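Putative isomerase (Sinorhizobium meliloti, PDB 2PPG) is of unknown specific function but belongs to the enolase superfamily, pairing a mandelate racemase-like N-terminal domain with a TIM-barrel-like C-terminal domain. Local coordinates at residues A[8-20]-A[379-391]. Sequence-based numbering, arbitrary orientation.
Sequences KKIESFTLTLPRE and EPSKEAQGLLKKH
Thr14 and Lys389 pair backbone to backbone: Thr14 N gives to Lys389 O at 2.9 Å, and Lys389 N returns a nearly straight bond to Thr14 O at 3.0 Å. Two residues further along, His391 N gives to Ser12 O at 3.0 Å, so the end of the modelled chain adds a short antiparallel edge strand to the sheet of the N-terminal domain. Phe13 and Lys390 form the non-hydrogen-bonded pair between these bonds. With CG of Phe13 anti to its carbonyl carbon (chi1 -47°), the ring reaches Lys390 with CD1, 3.8 Å from Lys390 CB, while the Leu388 side chain crosses that of Phe13 at about a right angle, Leu388 CG lying 3.8 Å from Phe13 CB. Leu388 turns CD1 to Leu15 CB (3.7 Å). CG of Leu15, anti to the backbone N (chi1 180°), carries CD1 to within 3.7 Å of Leu387 CB. A water bridges Leu387 O and Thr16 N where direct pairing stops. Backbone bonds thus set the register, and Phe13, Leu15, Leu387 and Leu388 pack together on the helix side of the sheet. On that same face Lys390 NZ meets Glu11 OE2 in a 3.5 Å salt bridge beside the Phe13 ring, whereas Ser12 OG and His391 ND1 both bond to Asp85 on the other.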
ATOM      1  N   LYS A   8      -8.947  42.346 -29.624  1.00 37.05           N
ATOM      2  CA  LYS A   8      -8.839  43.793 -29.506  1.00 35.91           C
ATOM      3  C   LYS A   8      -9.563  44.343 -28.284  1.00 35.64           C
ATOM      4  O   LYS A   8      -9.081  45.257 -27.632  1.00 32.20           O
ATOM      5  CB  LYS A   8      -9.400  44.447 -30.766  1.00 38.83           C
ATOM      6  CG  LYS A   8      -9.481  45.970 -30.736  1.00 40.29           C
ATOM      7  CD  LYS A   8     -10.177  46.435 -32.001  1.00 45.91           C
ATOM      8  CE  LYS A   8     -10.901  47.754 -31.824  1.00 48.79           C
ATOM      9  NZ  LYS A   8     -11.845  47.966 -32.964  1.00 51.62           N
ATOM     10  N   LYS A   9     -10.731  43.794 -27.976  1.00 39.43           N
ATOM     11  CA  LYS A   9     -11.569  44.389 -26.950  1.00 38.57           C
ATOM     12  C   LYS A   9     -12.179  43.301 -26.099  1.00 37.72           C
ATOM     13  O   LYS A   9     -12.604  42.267 -26.614  1.00 39.87           O
ATOM     14  CB  LYS A   9     -12.672  45.231 -27.593  1.00 41.46           C
ATOM     15  CG  LYS A   9     -13.109  46.444 -26.767  1.00 46.69           C
ATOM     16  CD  LYS A   9     -14.578  46.829 -27.016  1.00 47.29           C
ATOM     17  CE  LYS A   9     -14.884  47.082 -28.485  1.00 49.49           C
ATOM     18  NZ  LYS A   9     -16.306  47.506 -28.695  1.00 51.31           N
ATOM     19  N   ILE A  10     -12.234  43.548 -24.794  1.00 36.37           N
ATOM     20  CA  ILE A  10     -12.824  42.611 -23.852  1.00 32.42           C
ATOM     21  C   ILE A  10     -13.722  43.349 -22.879  1.00 31.45           C
ATOM     22  O   ILE A  10     -13.253  44.184 -22.135  1.00 34.18           O
ATOM     23  CB  ILE A  10     -11.729  41.842 -23.085  1.00 32.02           C
ATOM     24  CG1 ILE A  10     -10.955  40.931 -24.054  1.00 32.59           C
ATOM     25  CG2 ILE A  10     -12.331  41.026 -21.956  1.00 31.52           C
ATOM     26  CD1 ILE A  10     -10.031  39.941 -23.387  1.00 32.72           C
ATOM     27  N   GLU A  11     -15.018  43.042 -22.893  1.00 33.28           N
ATOM     28  CA  GLU A  11     -15.964  43.650 -21.960  1.00 33.17           C
ATOM     29  C   GLU A  11     -16.697  42.602 -21.114  1.00 33.31           C
ATOM     30  O   GLU A  11     -17.015  41.517 -21.613  1.00 32.60           O
ATOM     31  CB  GLU A  11     -16.977  44.501 -22.719  1.00 34.53           C
ATOM     32  CG  GLU A  11     -16.368  45.656 -23.488  1.00 41.56           C
ATOM     33  CD  GLU A  11     -17.282  46.171 -24.594  1.00 45.73           C
ATOM     34  OE1 GLU A  11     -17.553  45.425 -25.561  1.00 48.38           O
ATOM     35  OE2 GLU A  11     -17.722  47.331 -24.503  1.00 49.57           O
ATOM     36  N   SER A  12     -16.970  42.955 -19.851  1.00 30.41           N
ATOM     37  CA  SER A  12     -17.657  42.089 -18.876  1.00 31.50           C
ATOM     38  C   SER A  12     -18.995  42.676 -18.436  1.00 31.89           C
ATOM     39  O   SER A  12     -19.122  43.894 -18.286  1.00 29.24           O
ATOM     40  CB  SER A  12     -16.800  41.916 -17.623  1.00 32.85           C
ATOM     41  OG  SER A  12     -15.504  41.452 -17.946  1.00 39.03           O
ATOM     42  N   PHE A  13     -19.974  41.802 -18.191  1.00 32.13           N
ATOM     43  CA  PHE A  13     -21.349  42.224 -17.901  1.00 31.49           C
ATOM     44  C   PHE A  13     -22.032  41.295 -16.928  1.00 32.79           C
ATOM     45  O   PHE A  13     -21.688  40.114 -16.827  1.00 34.85           O
ATOM     46  CB  PHE A  13     -22.231  42.191 -19.155  1.00 30.97           C
ATOM     47  CG  PHE A  13     -21.623  42.823 -20.365  1.00 32.62           C
ATOM     48  CD1 PHE A  13     -21.898  44.152 -20.681  1.00 35.05           C
ATOM     49  CD2 PHE A  13     -20.821  42.087 -21.219  1.00 30.85           C
ATOM     50  CE1 PHE A  13     -21.355  44.741 -21.817  1.00 33.50           C
ATOM     51  CE2 PHE A  13     -20.278  42.669 -22.344  1.00 32.96           C
ATOM     52  CZ  PHE A  13     -20.550  44.000 -22.644  1.00 31.68           C
ATOM     53  N   THR A  14     -23.045  41.816 -16.248  1.00 29.59           N
ATOM     54  CA  THR A  14     -23.940  40.954 -15.507  1.00 26.81           C
ATOM     55  C   THR A  14     -25.273  40.948 -16.203  1.00 24.97           C
ATOM     56  O   THR A  14     -25.658  41.927 -16.822  1.00 24.67           O
ATOM     57  CB  THR A  14     -24.146  41.431 -14.074  1.00 30.08           C
ATOM     58  OG1 THR A  14     -24.334  42.851 -14.073  1.00 35.98           O
ATOM     59  CG2 THR A  14     -22.949  41.069 -13.208  1.00 28.30           C
ATOM     60  N   LEU A  15     -25.964  39.825 -16.117  1.00 26.18           N
ATOM     61  CA  LEU A  15     -27.334  39.747 -16.537  1.00 30.28           C
ATOM     62  C   LEU A  15     -28.101  39.257 -15.341  1.00 34.09           C
ATOM     63  O   LEU A  15     -27.794  38.182 -14.810  1.00 33.33           O
ATOM     64  CB  LEU A  15     -27.478  38.762 -17.690  1.00 32.99           C
ATOM     65  CG  LEU A  15     -28.872  38.529 -18.278  1.00 30.36           C
ATOM     66  CD1 LEU A  15     -29.486  39.839 -18.699  1.00 29.91           C
ATOM     67  CD2 LEU A  15     -28.781  37.582 -19.475  1.00 29.55           C
ATOM     68  N   THR A  16     -29.087  40.047 -14.909  1.00 38.26           N
ATOM     69  CA  THR A  16     -29.869  39.744 -13.708  1.00 40.77           C
ATOM     70  C   THR A  16     -31.352  39.550 -14.018  1.00 44.78           C
ATOM     71  O   THR A  16     -32.042  40.511 -14.326  1.00 47.55           O
ATOM     72  CB  THR A  16     -29.745  40.885 -12.679  1.00 40.78           C
ATOM     73  OG1 THR A  16     -28.366  41.098 -12.356  1.00 42.03           O
ATOM     74  CG2 THR A  16     -30.524  40.562 -11.402  1.00 40.76           C
ATOM     75  N   LEU A  17     -31.852  38.324 -13.930  1.00 45.41           N
ATOM     76  CA  LEU A  17     -33.281  38.107 -14.145  1.00 48.86           C
ATOM     77  C   LEU A  17     -33.999  37.758 -12.859  1.00 50.77           C
ATOM     78  O   LEU A  17     -33.517  36.915 -12.103  1.00 53.19           O
ATOM     79  CB  LEU A  17     -33.542  37.006 -15.175  1.00 51.28           C
ATOM     80  CG  LEU A  17     -33.347  37.345 -16.654  1.00 53.73           C
ATOM     81  CD1 LEU A  17     -33.529  38.850 -16.932  1.00 53.66           C
ATOM     82  CD2 LEU A  17     -31.985  36.866 -17.119  1.00 55.46           C
ATOM     83  N   PRO A  18     -35.176  38.377 -12.625  1.00 51.15           N
ATOM     84  CA  PRO A  18     -35.952  38.082 -11.424  1.00 52.67           C
ATOM     85  C   PRO A  18     -36.627  36.712 -11.508  1.00 54.85           C
ATOM     86  O   PRO A  18     -36.946  36.243 -12.602  1.00 51.20           O
ATOM     87  CB  PRO A  18     -36.994  39.206 -11.388  1.00 51.04           C
ATOM     88  CG  PRO A  18     -37.163  39.611 -12.800  1.00 51.75           C
ATOM     89  CD  PRO A  18     -35.843  39.369 -13.489  1.00 51.40           C
ATOM     90  N   ARG A  19     -36.820  36.086 -10.348  1.00 59.84           N
ATOM     91  CA  ARG A  19     -37.435  34.767 -10.249  1.00 65.53           C
ATOM     92  C   ARG A  19     -38.798  34.843  -9.590  1.00 70.71           C
ATOM     93  O   ARG A  19     -39.021  35.655  -8.690  1.00 73.29           O
ATOM     94  CB  ARG A  19     -36.572  33.851  -9.393  1.00 67.20           C
ATOM     95  CG  ARG A  19     -35.511  33.091 -10.132  1.00 69.27           C
ATOM     96  CD  ARG A  19     -34.866  32.094  -9.195  1.00 71.35           C
ATOM     97  NE  ARG A  19     -34.109  31.088  -9.927  1.00 74.78           N
ATOM     98  CZ  ARG A  19     -34.648  30.048 -10.557  1.00 76.22           C
ATOM     99  NH1 ARG A  19     -33.868  29.188 -11.197  1.00 77.22           N
ATOM    100  NH2 ARG A  19     -35.963  29.862 -10.553  1.00 75.89           N
ATOM    101  N   GLU A  20     -39.705  33.971 -10.015  1.00 75.30           N
ATOM    102  CA  GLU A  20     -41.017  33.869  -9.385  1.00 77.82           C
ATOM    103  C   GLU A  20     -40.849  33.127  -8.060  1.00 79.01           C
ATOM    104  O   GLU A  20     -41.304  33.585  -7.009  1.00 77.76           O
ATOM    105  CB  GLU A  20     -42.007  33.137 -10.298  1.00 78.80           C
ATOM    106  CG  GLU A  20     -41.726  33.286 -11.790  1.00 79.10           C
ATOM    107  CD  GLU A  20     -40.650  32.331 -12.273  1.00 80.41           C
ATOM    108  OE1 GLU A  20     -39.610  32.807 -12.776  1.00 81.03           O
ATOM    109  OE2 GLU A  20     -40.840  31.102 -12.131  1.00 81.36           O
ATOM    110  N   GLU A 379     -25.818  32.717 -29.044  1.00 31.41           N
ATOM    111  CA  GLU A 379     -25.371  34.069 -28.683  1.00 34.48           C
ATOM    112  C   GLU A 379     -26.473  34.752 -27.901  1.00 32.49           C
ATOM    113  O   GLU A 379     -27.603  34.282 -27.907  1.00 35.68           O
ATOM    114  CB  GLU A 379     -25.045  34.890 -29.929  1.00 34.65           C
ATOM    115  CG  GLU A 379     -23.770  34.490 -30.630  1.00 41.85           C
ATOM    116  CD  GLU A 379     -23.633  35.123 -32.003  1.00 47.23           C
ATOM    117  OE1 GLU A 379     -24.304  36.146 -32.271  1.00 51.66           O
ATOM    118  OE2 GLU A 379     -22.853  34.594 -32.821  1.00 48.52           O
ATOM    119  N   PRO A 380     -26.158  35.862 -27.217  1.00 35.84           N
ATOM    120  CA  PRO A 380     -27.244  36.583 -26.551  1.00 35.06           C
ATOM    121  C   PRO A 380     -28.080  37.285 -27.610  1.00 35.84           C
ATOM    122  O   PRO A 380     -27.527  37.796 -28.587  1.00 36.43           O
ATOM    123  CB  PRO A 380     -26.515  37.610 -25.669  1.00 31.88           C
ATOM    124  CG  PRO A 380     -25.058  37.204 -25.687  1.00 32.53           C
ATOM    125  CD  PRO A 380     -24.853  36.512 -26.995  1.00 34.98           C
ATOM    126  N   SER A 381     -29.396  37.289 -27.436  1.00 34.79           N
ATOM    127  CA  SER A 381     -30.279  37.940 -28.392  1.00 38.65           C
ATOM    128  C   SER A 381     -30.133  39.447 -28.243  1.00 40.29           C
ATOM    129  O   SER A 381     -29.575  39.908 -27.242  1.00 42.90           O
ATOM    130  CB  SER A 381     -31.728  37.508 -28.152  1.00 38.54           C
ATOM    131  OG  SER A 381     -32.131  37.806 -26.826  1.00 37.82           O
ATOM    132  N   LYS A 382     -30.624  40.206 -29.228  1.00 42.05           N
ATOM    133  CA  LYS A 382     -30.667  41.680 -29.140  1.00 43.15           C
ATOM    134  C   LYS A 382     -31.348  42.164 -27.849  1.00 40.37           C
ATOM    135  O   LYS A 382     -30.892  43.123 -27.220  1.00 34.78           O
ATOM    136  CB  LYS A 382     -31.360  42.321 -30.361  1.00 48.19           C
ATOM    137  CG  LYS A 382     -30.693  42.095 -31.747  1.00 57.49           C
ATOM    138  CD  LYS A 382     -29.158  41.973 -31.722  1.00 61.84           C
ATOM    139  CE  LYS A 382     -28.459  43.288 -31.362  1.00 66.68           C
ATOM    140  NZ  LYS A 382     -28.607  44.326 -32.420  1.00 69.29           N
ATOM    141  N   GLU A 383     -32.421  41.478 -27.456  0.50 39.70           N
ATOM    142  CA  GLU A 383     -33.146  41.814 -26.237  0.50 40.65           C
ATOM    143  C   GLU A 383     -32.347  41.502 -24.962  0.50 42.64           C
ATOM    144  O   GLU A 383     -32.375  42.274 -24.002  0.50 43.96           O
ATOM    145  CB  GLU A 383     -34.535  41.149 -26.212  0.50 39.55           C
ATOM    146  CG  GLU A 383     -34.556  39.628 -26.375  0.50 38.89           C
ATOM    147  CD  GLU A 383     -34.767  39.163 -27.816  0.50 38.55           C
ATOM    148  OE1 GLU A 383     -35.488  38.160 -28.001  0.50 36.93           O
ATOM    149  OE2 GLU A 383     -34.211  39.784 -28.755  0.50 35.55           O
ATOM    150  N   ALA A 384     -31.631  40.381 -24.955  1.00 41.88           N
ATOM    151  CA  ALA A 384     -30.756  40.042 -23.840  1.00 40.39           C
ATOM    152  C   ALA A 384     -29.586  41.012 -23.744  1.00 39.54           C
ATOM    153  O   ALA A 384     -29.203  41.398 -22.650  1.00 40.89           O
ATOM    154  CB  ALA A 384     -30.275  38.611 -23.939  1.00 41.49           C
ATOM    155  N   GLN A 385     -29.044  41.438 -24.884  1.00 38.76           N
ATOM    156  CA  GLN A 385     -27.969  42.441 -24.877  1.00 38.49           C
ATOM    157  C   GLN A 385     -28.404  43.810 -24.358  1.00 38.97           C
ATOM    158  O   GLN A 385     -27.583  44.577 -23.873  1.00 39.46           O
ATOM    159  CB  GLN A 385     -27.313  42.569 -26.247  1.00 37.36           C
ATOM    160  CG  GLN A 385     -26.513  41.352 -26.597  1.00 40.30           C
ATOM    161  CD  GLN A 385     -26.189  41.253 -28.064  1.00 41.81           C
ATOM    162  OE1 GLN A 385     -25.768  42.221 -28.688  1.00 44.38           O
ATOM    163  NE2 GLN A 385     -26.369  40.066 -28.623  1.00 40.46           N
ATOM    164  N   GLY A 386     -29.695  44.107 -24.446  1.00 42.29           N
ATOM    165  CA  GLY A 386     -30.228  45.360 -23.915  1.00 39.94           C
ATOM    166  C   GLY A 386     -30.298  45.361 -22.400  1.00 38.31           C
ATOM    167  O   GLY A 386     -30.273  46.419 -21.787  1.00 39.17           O
ATOM    168  N   LEU A 387     -30.378  44.170 -21.803  1.00 37.84           N
ATOM    169  CA  LEU A 387     -30.486  44.015 -20.346  1.00 36.48           C
ATOM    170  C   LEU A 387     -29.112  43.894 -19.662  1.00 37.10           C
ATOM    171  O   LEU A 387     -28.997  43.942 -18.431  1.00 36.13           O
ATOM    172  CB  LEU A 387     -31.359  42.802 -19.996  1.00 33.16           C
ATOM    173  CG  LEU A 387     -32.809  42.728 -20.523  1.00 34.83           C
ATOM    174  CD1 LEU A 387     -33.379  41.313 -20.404  1.00 31.40           C
ATOM    175  CD2 LEU A 387     -33.745  43.721 -19.827  1.00 30.73           C
ATOM    176  N   LEU A 388     -28.072  43.739 -20.469  1.00 36.20           N
ATOM    177  CA  LEU A 388     -26.718  43.577 -19.960  1.00 35.22           C
ATOM    178  C   LEU A 388     -26.231  44.822 -19.240  1.00 34.94           C
ATOM    179  O   LEU A 388     -26.313  45.917 -19.776  1.00 38.99           O
ATOM    180  CB  LEU A 388     -25.770  43.237 -21.110  1.00 36.39           C
ATOM    181  CG  LEU A 388     -25.321  41.777 -21.292  1.00 37.00           C
ATOM    182  CD1 LEU A 388     -26.169  40.747 -20.522  1.00 35.21           C
ATOM    183  CD2 LEU A 388     -25.238  41.439 -22.759  1.00 33.66           C
ATOM    184  N   LYS A 389     -25.731  44.655 -18.022  1.00 32.97           N
ATOM    185  CA  LYS A 389     -25.167  45.779 -17.297  1.00 35.08           C
ATOM    186  C   LYS A 389     -23.654  45.632 -17.284  1.00 34.41           C
ATOM    187  O   LYS A 389     -23.113  44.706 -16.688  1.00 35.34           O
ATOM    188  CB  LYS A 389     -25.721  45.874 -15.864  1.00 40.01           C
ATOM    189  CG  LYS A 389     -27.251  45.874 -15.735  1.00 42.35           C
ATOM    190  CD  LYS A 389     -27.877  47.260 -15.964  1.00 45.65           C
ATOM    191  CE  LYS A 389     -29.396  47.249 -15.690  1.00 44.93           C
ATOM    192  NZ  LYS A 389     -30.205  46.839 -16.887  1.00 44.89           N
ATOM    193  N   LYS A 390     -22.984  46.548 -17.962  1.00 34.18           N
ATOM    194  CA  LYS A 390     -21.543  46.550 -18.037  1.00 36.66           C
ATOM    195  C   LYS A 390     -20.899  46.862 -16.689  1.00 39.30           C
ATOM    196  O   LYS A 390     -21.413  47.649 -15.899  1.00 39.40           O
ATOM    197  CB  LYS A 390     -21.078  47.553 -19.096  1.00 37.52           C
ATOM    198  CG  LYS A 390     -19.609  47.921 -19.013  1.00 42.42           C
ATOM    199  CD  LYS A 390     -19.007  48.231 -20.380  1.00 44.96           C
ATOM    200  CE  LYS A 390     -17.506  48.508 -20.261  1.00 47.23           C
ATOM    201  NZ  LYS A 390     -16.963  49.083 -21.525  1.00 50.93           N
ATOM    202  N   HIS A 391     -19.778  46.207 -16.429  1.00 41.69           N
ATOM    203  CA  HIS A 391     -18.907  46.584 -15.336  1.00 44.64           C
ATOM    204  C   HIS A 391     -18.035  47.772 -15.758  1.00 44.96           C
ATOM    205  O   HIS A 391     -18.210  48.883 -15.265  1.00 44.47           O
ATOM    206  CB  HIS A 391     -18.021  45.402 -14.976  1.00 42.37           C
ATOM    207  CG  HIS A 391     -17.146  45.640 -13.792  1.00 41.42           C
ATOM    208  ND1 HIS A 391     -15.770  45.593 -13.864  1.00 41.56           N
ATOM    209  CD2 HIS A 391     -17.449  45.918 -12.501  1.00 40.79           C
ATOM    210  CE1 HIS A 391     -15.263  45.827 -12.667  1.00 43.43           C
ATOM    211  NE2 HIS A 391     -16.260  46.029 -11.822  1.00 41.35           N
TER
HETATM  212  O   HOH W   1     -28.879  42.707 -15.837  1.00 34.79           O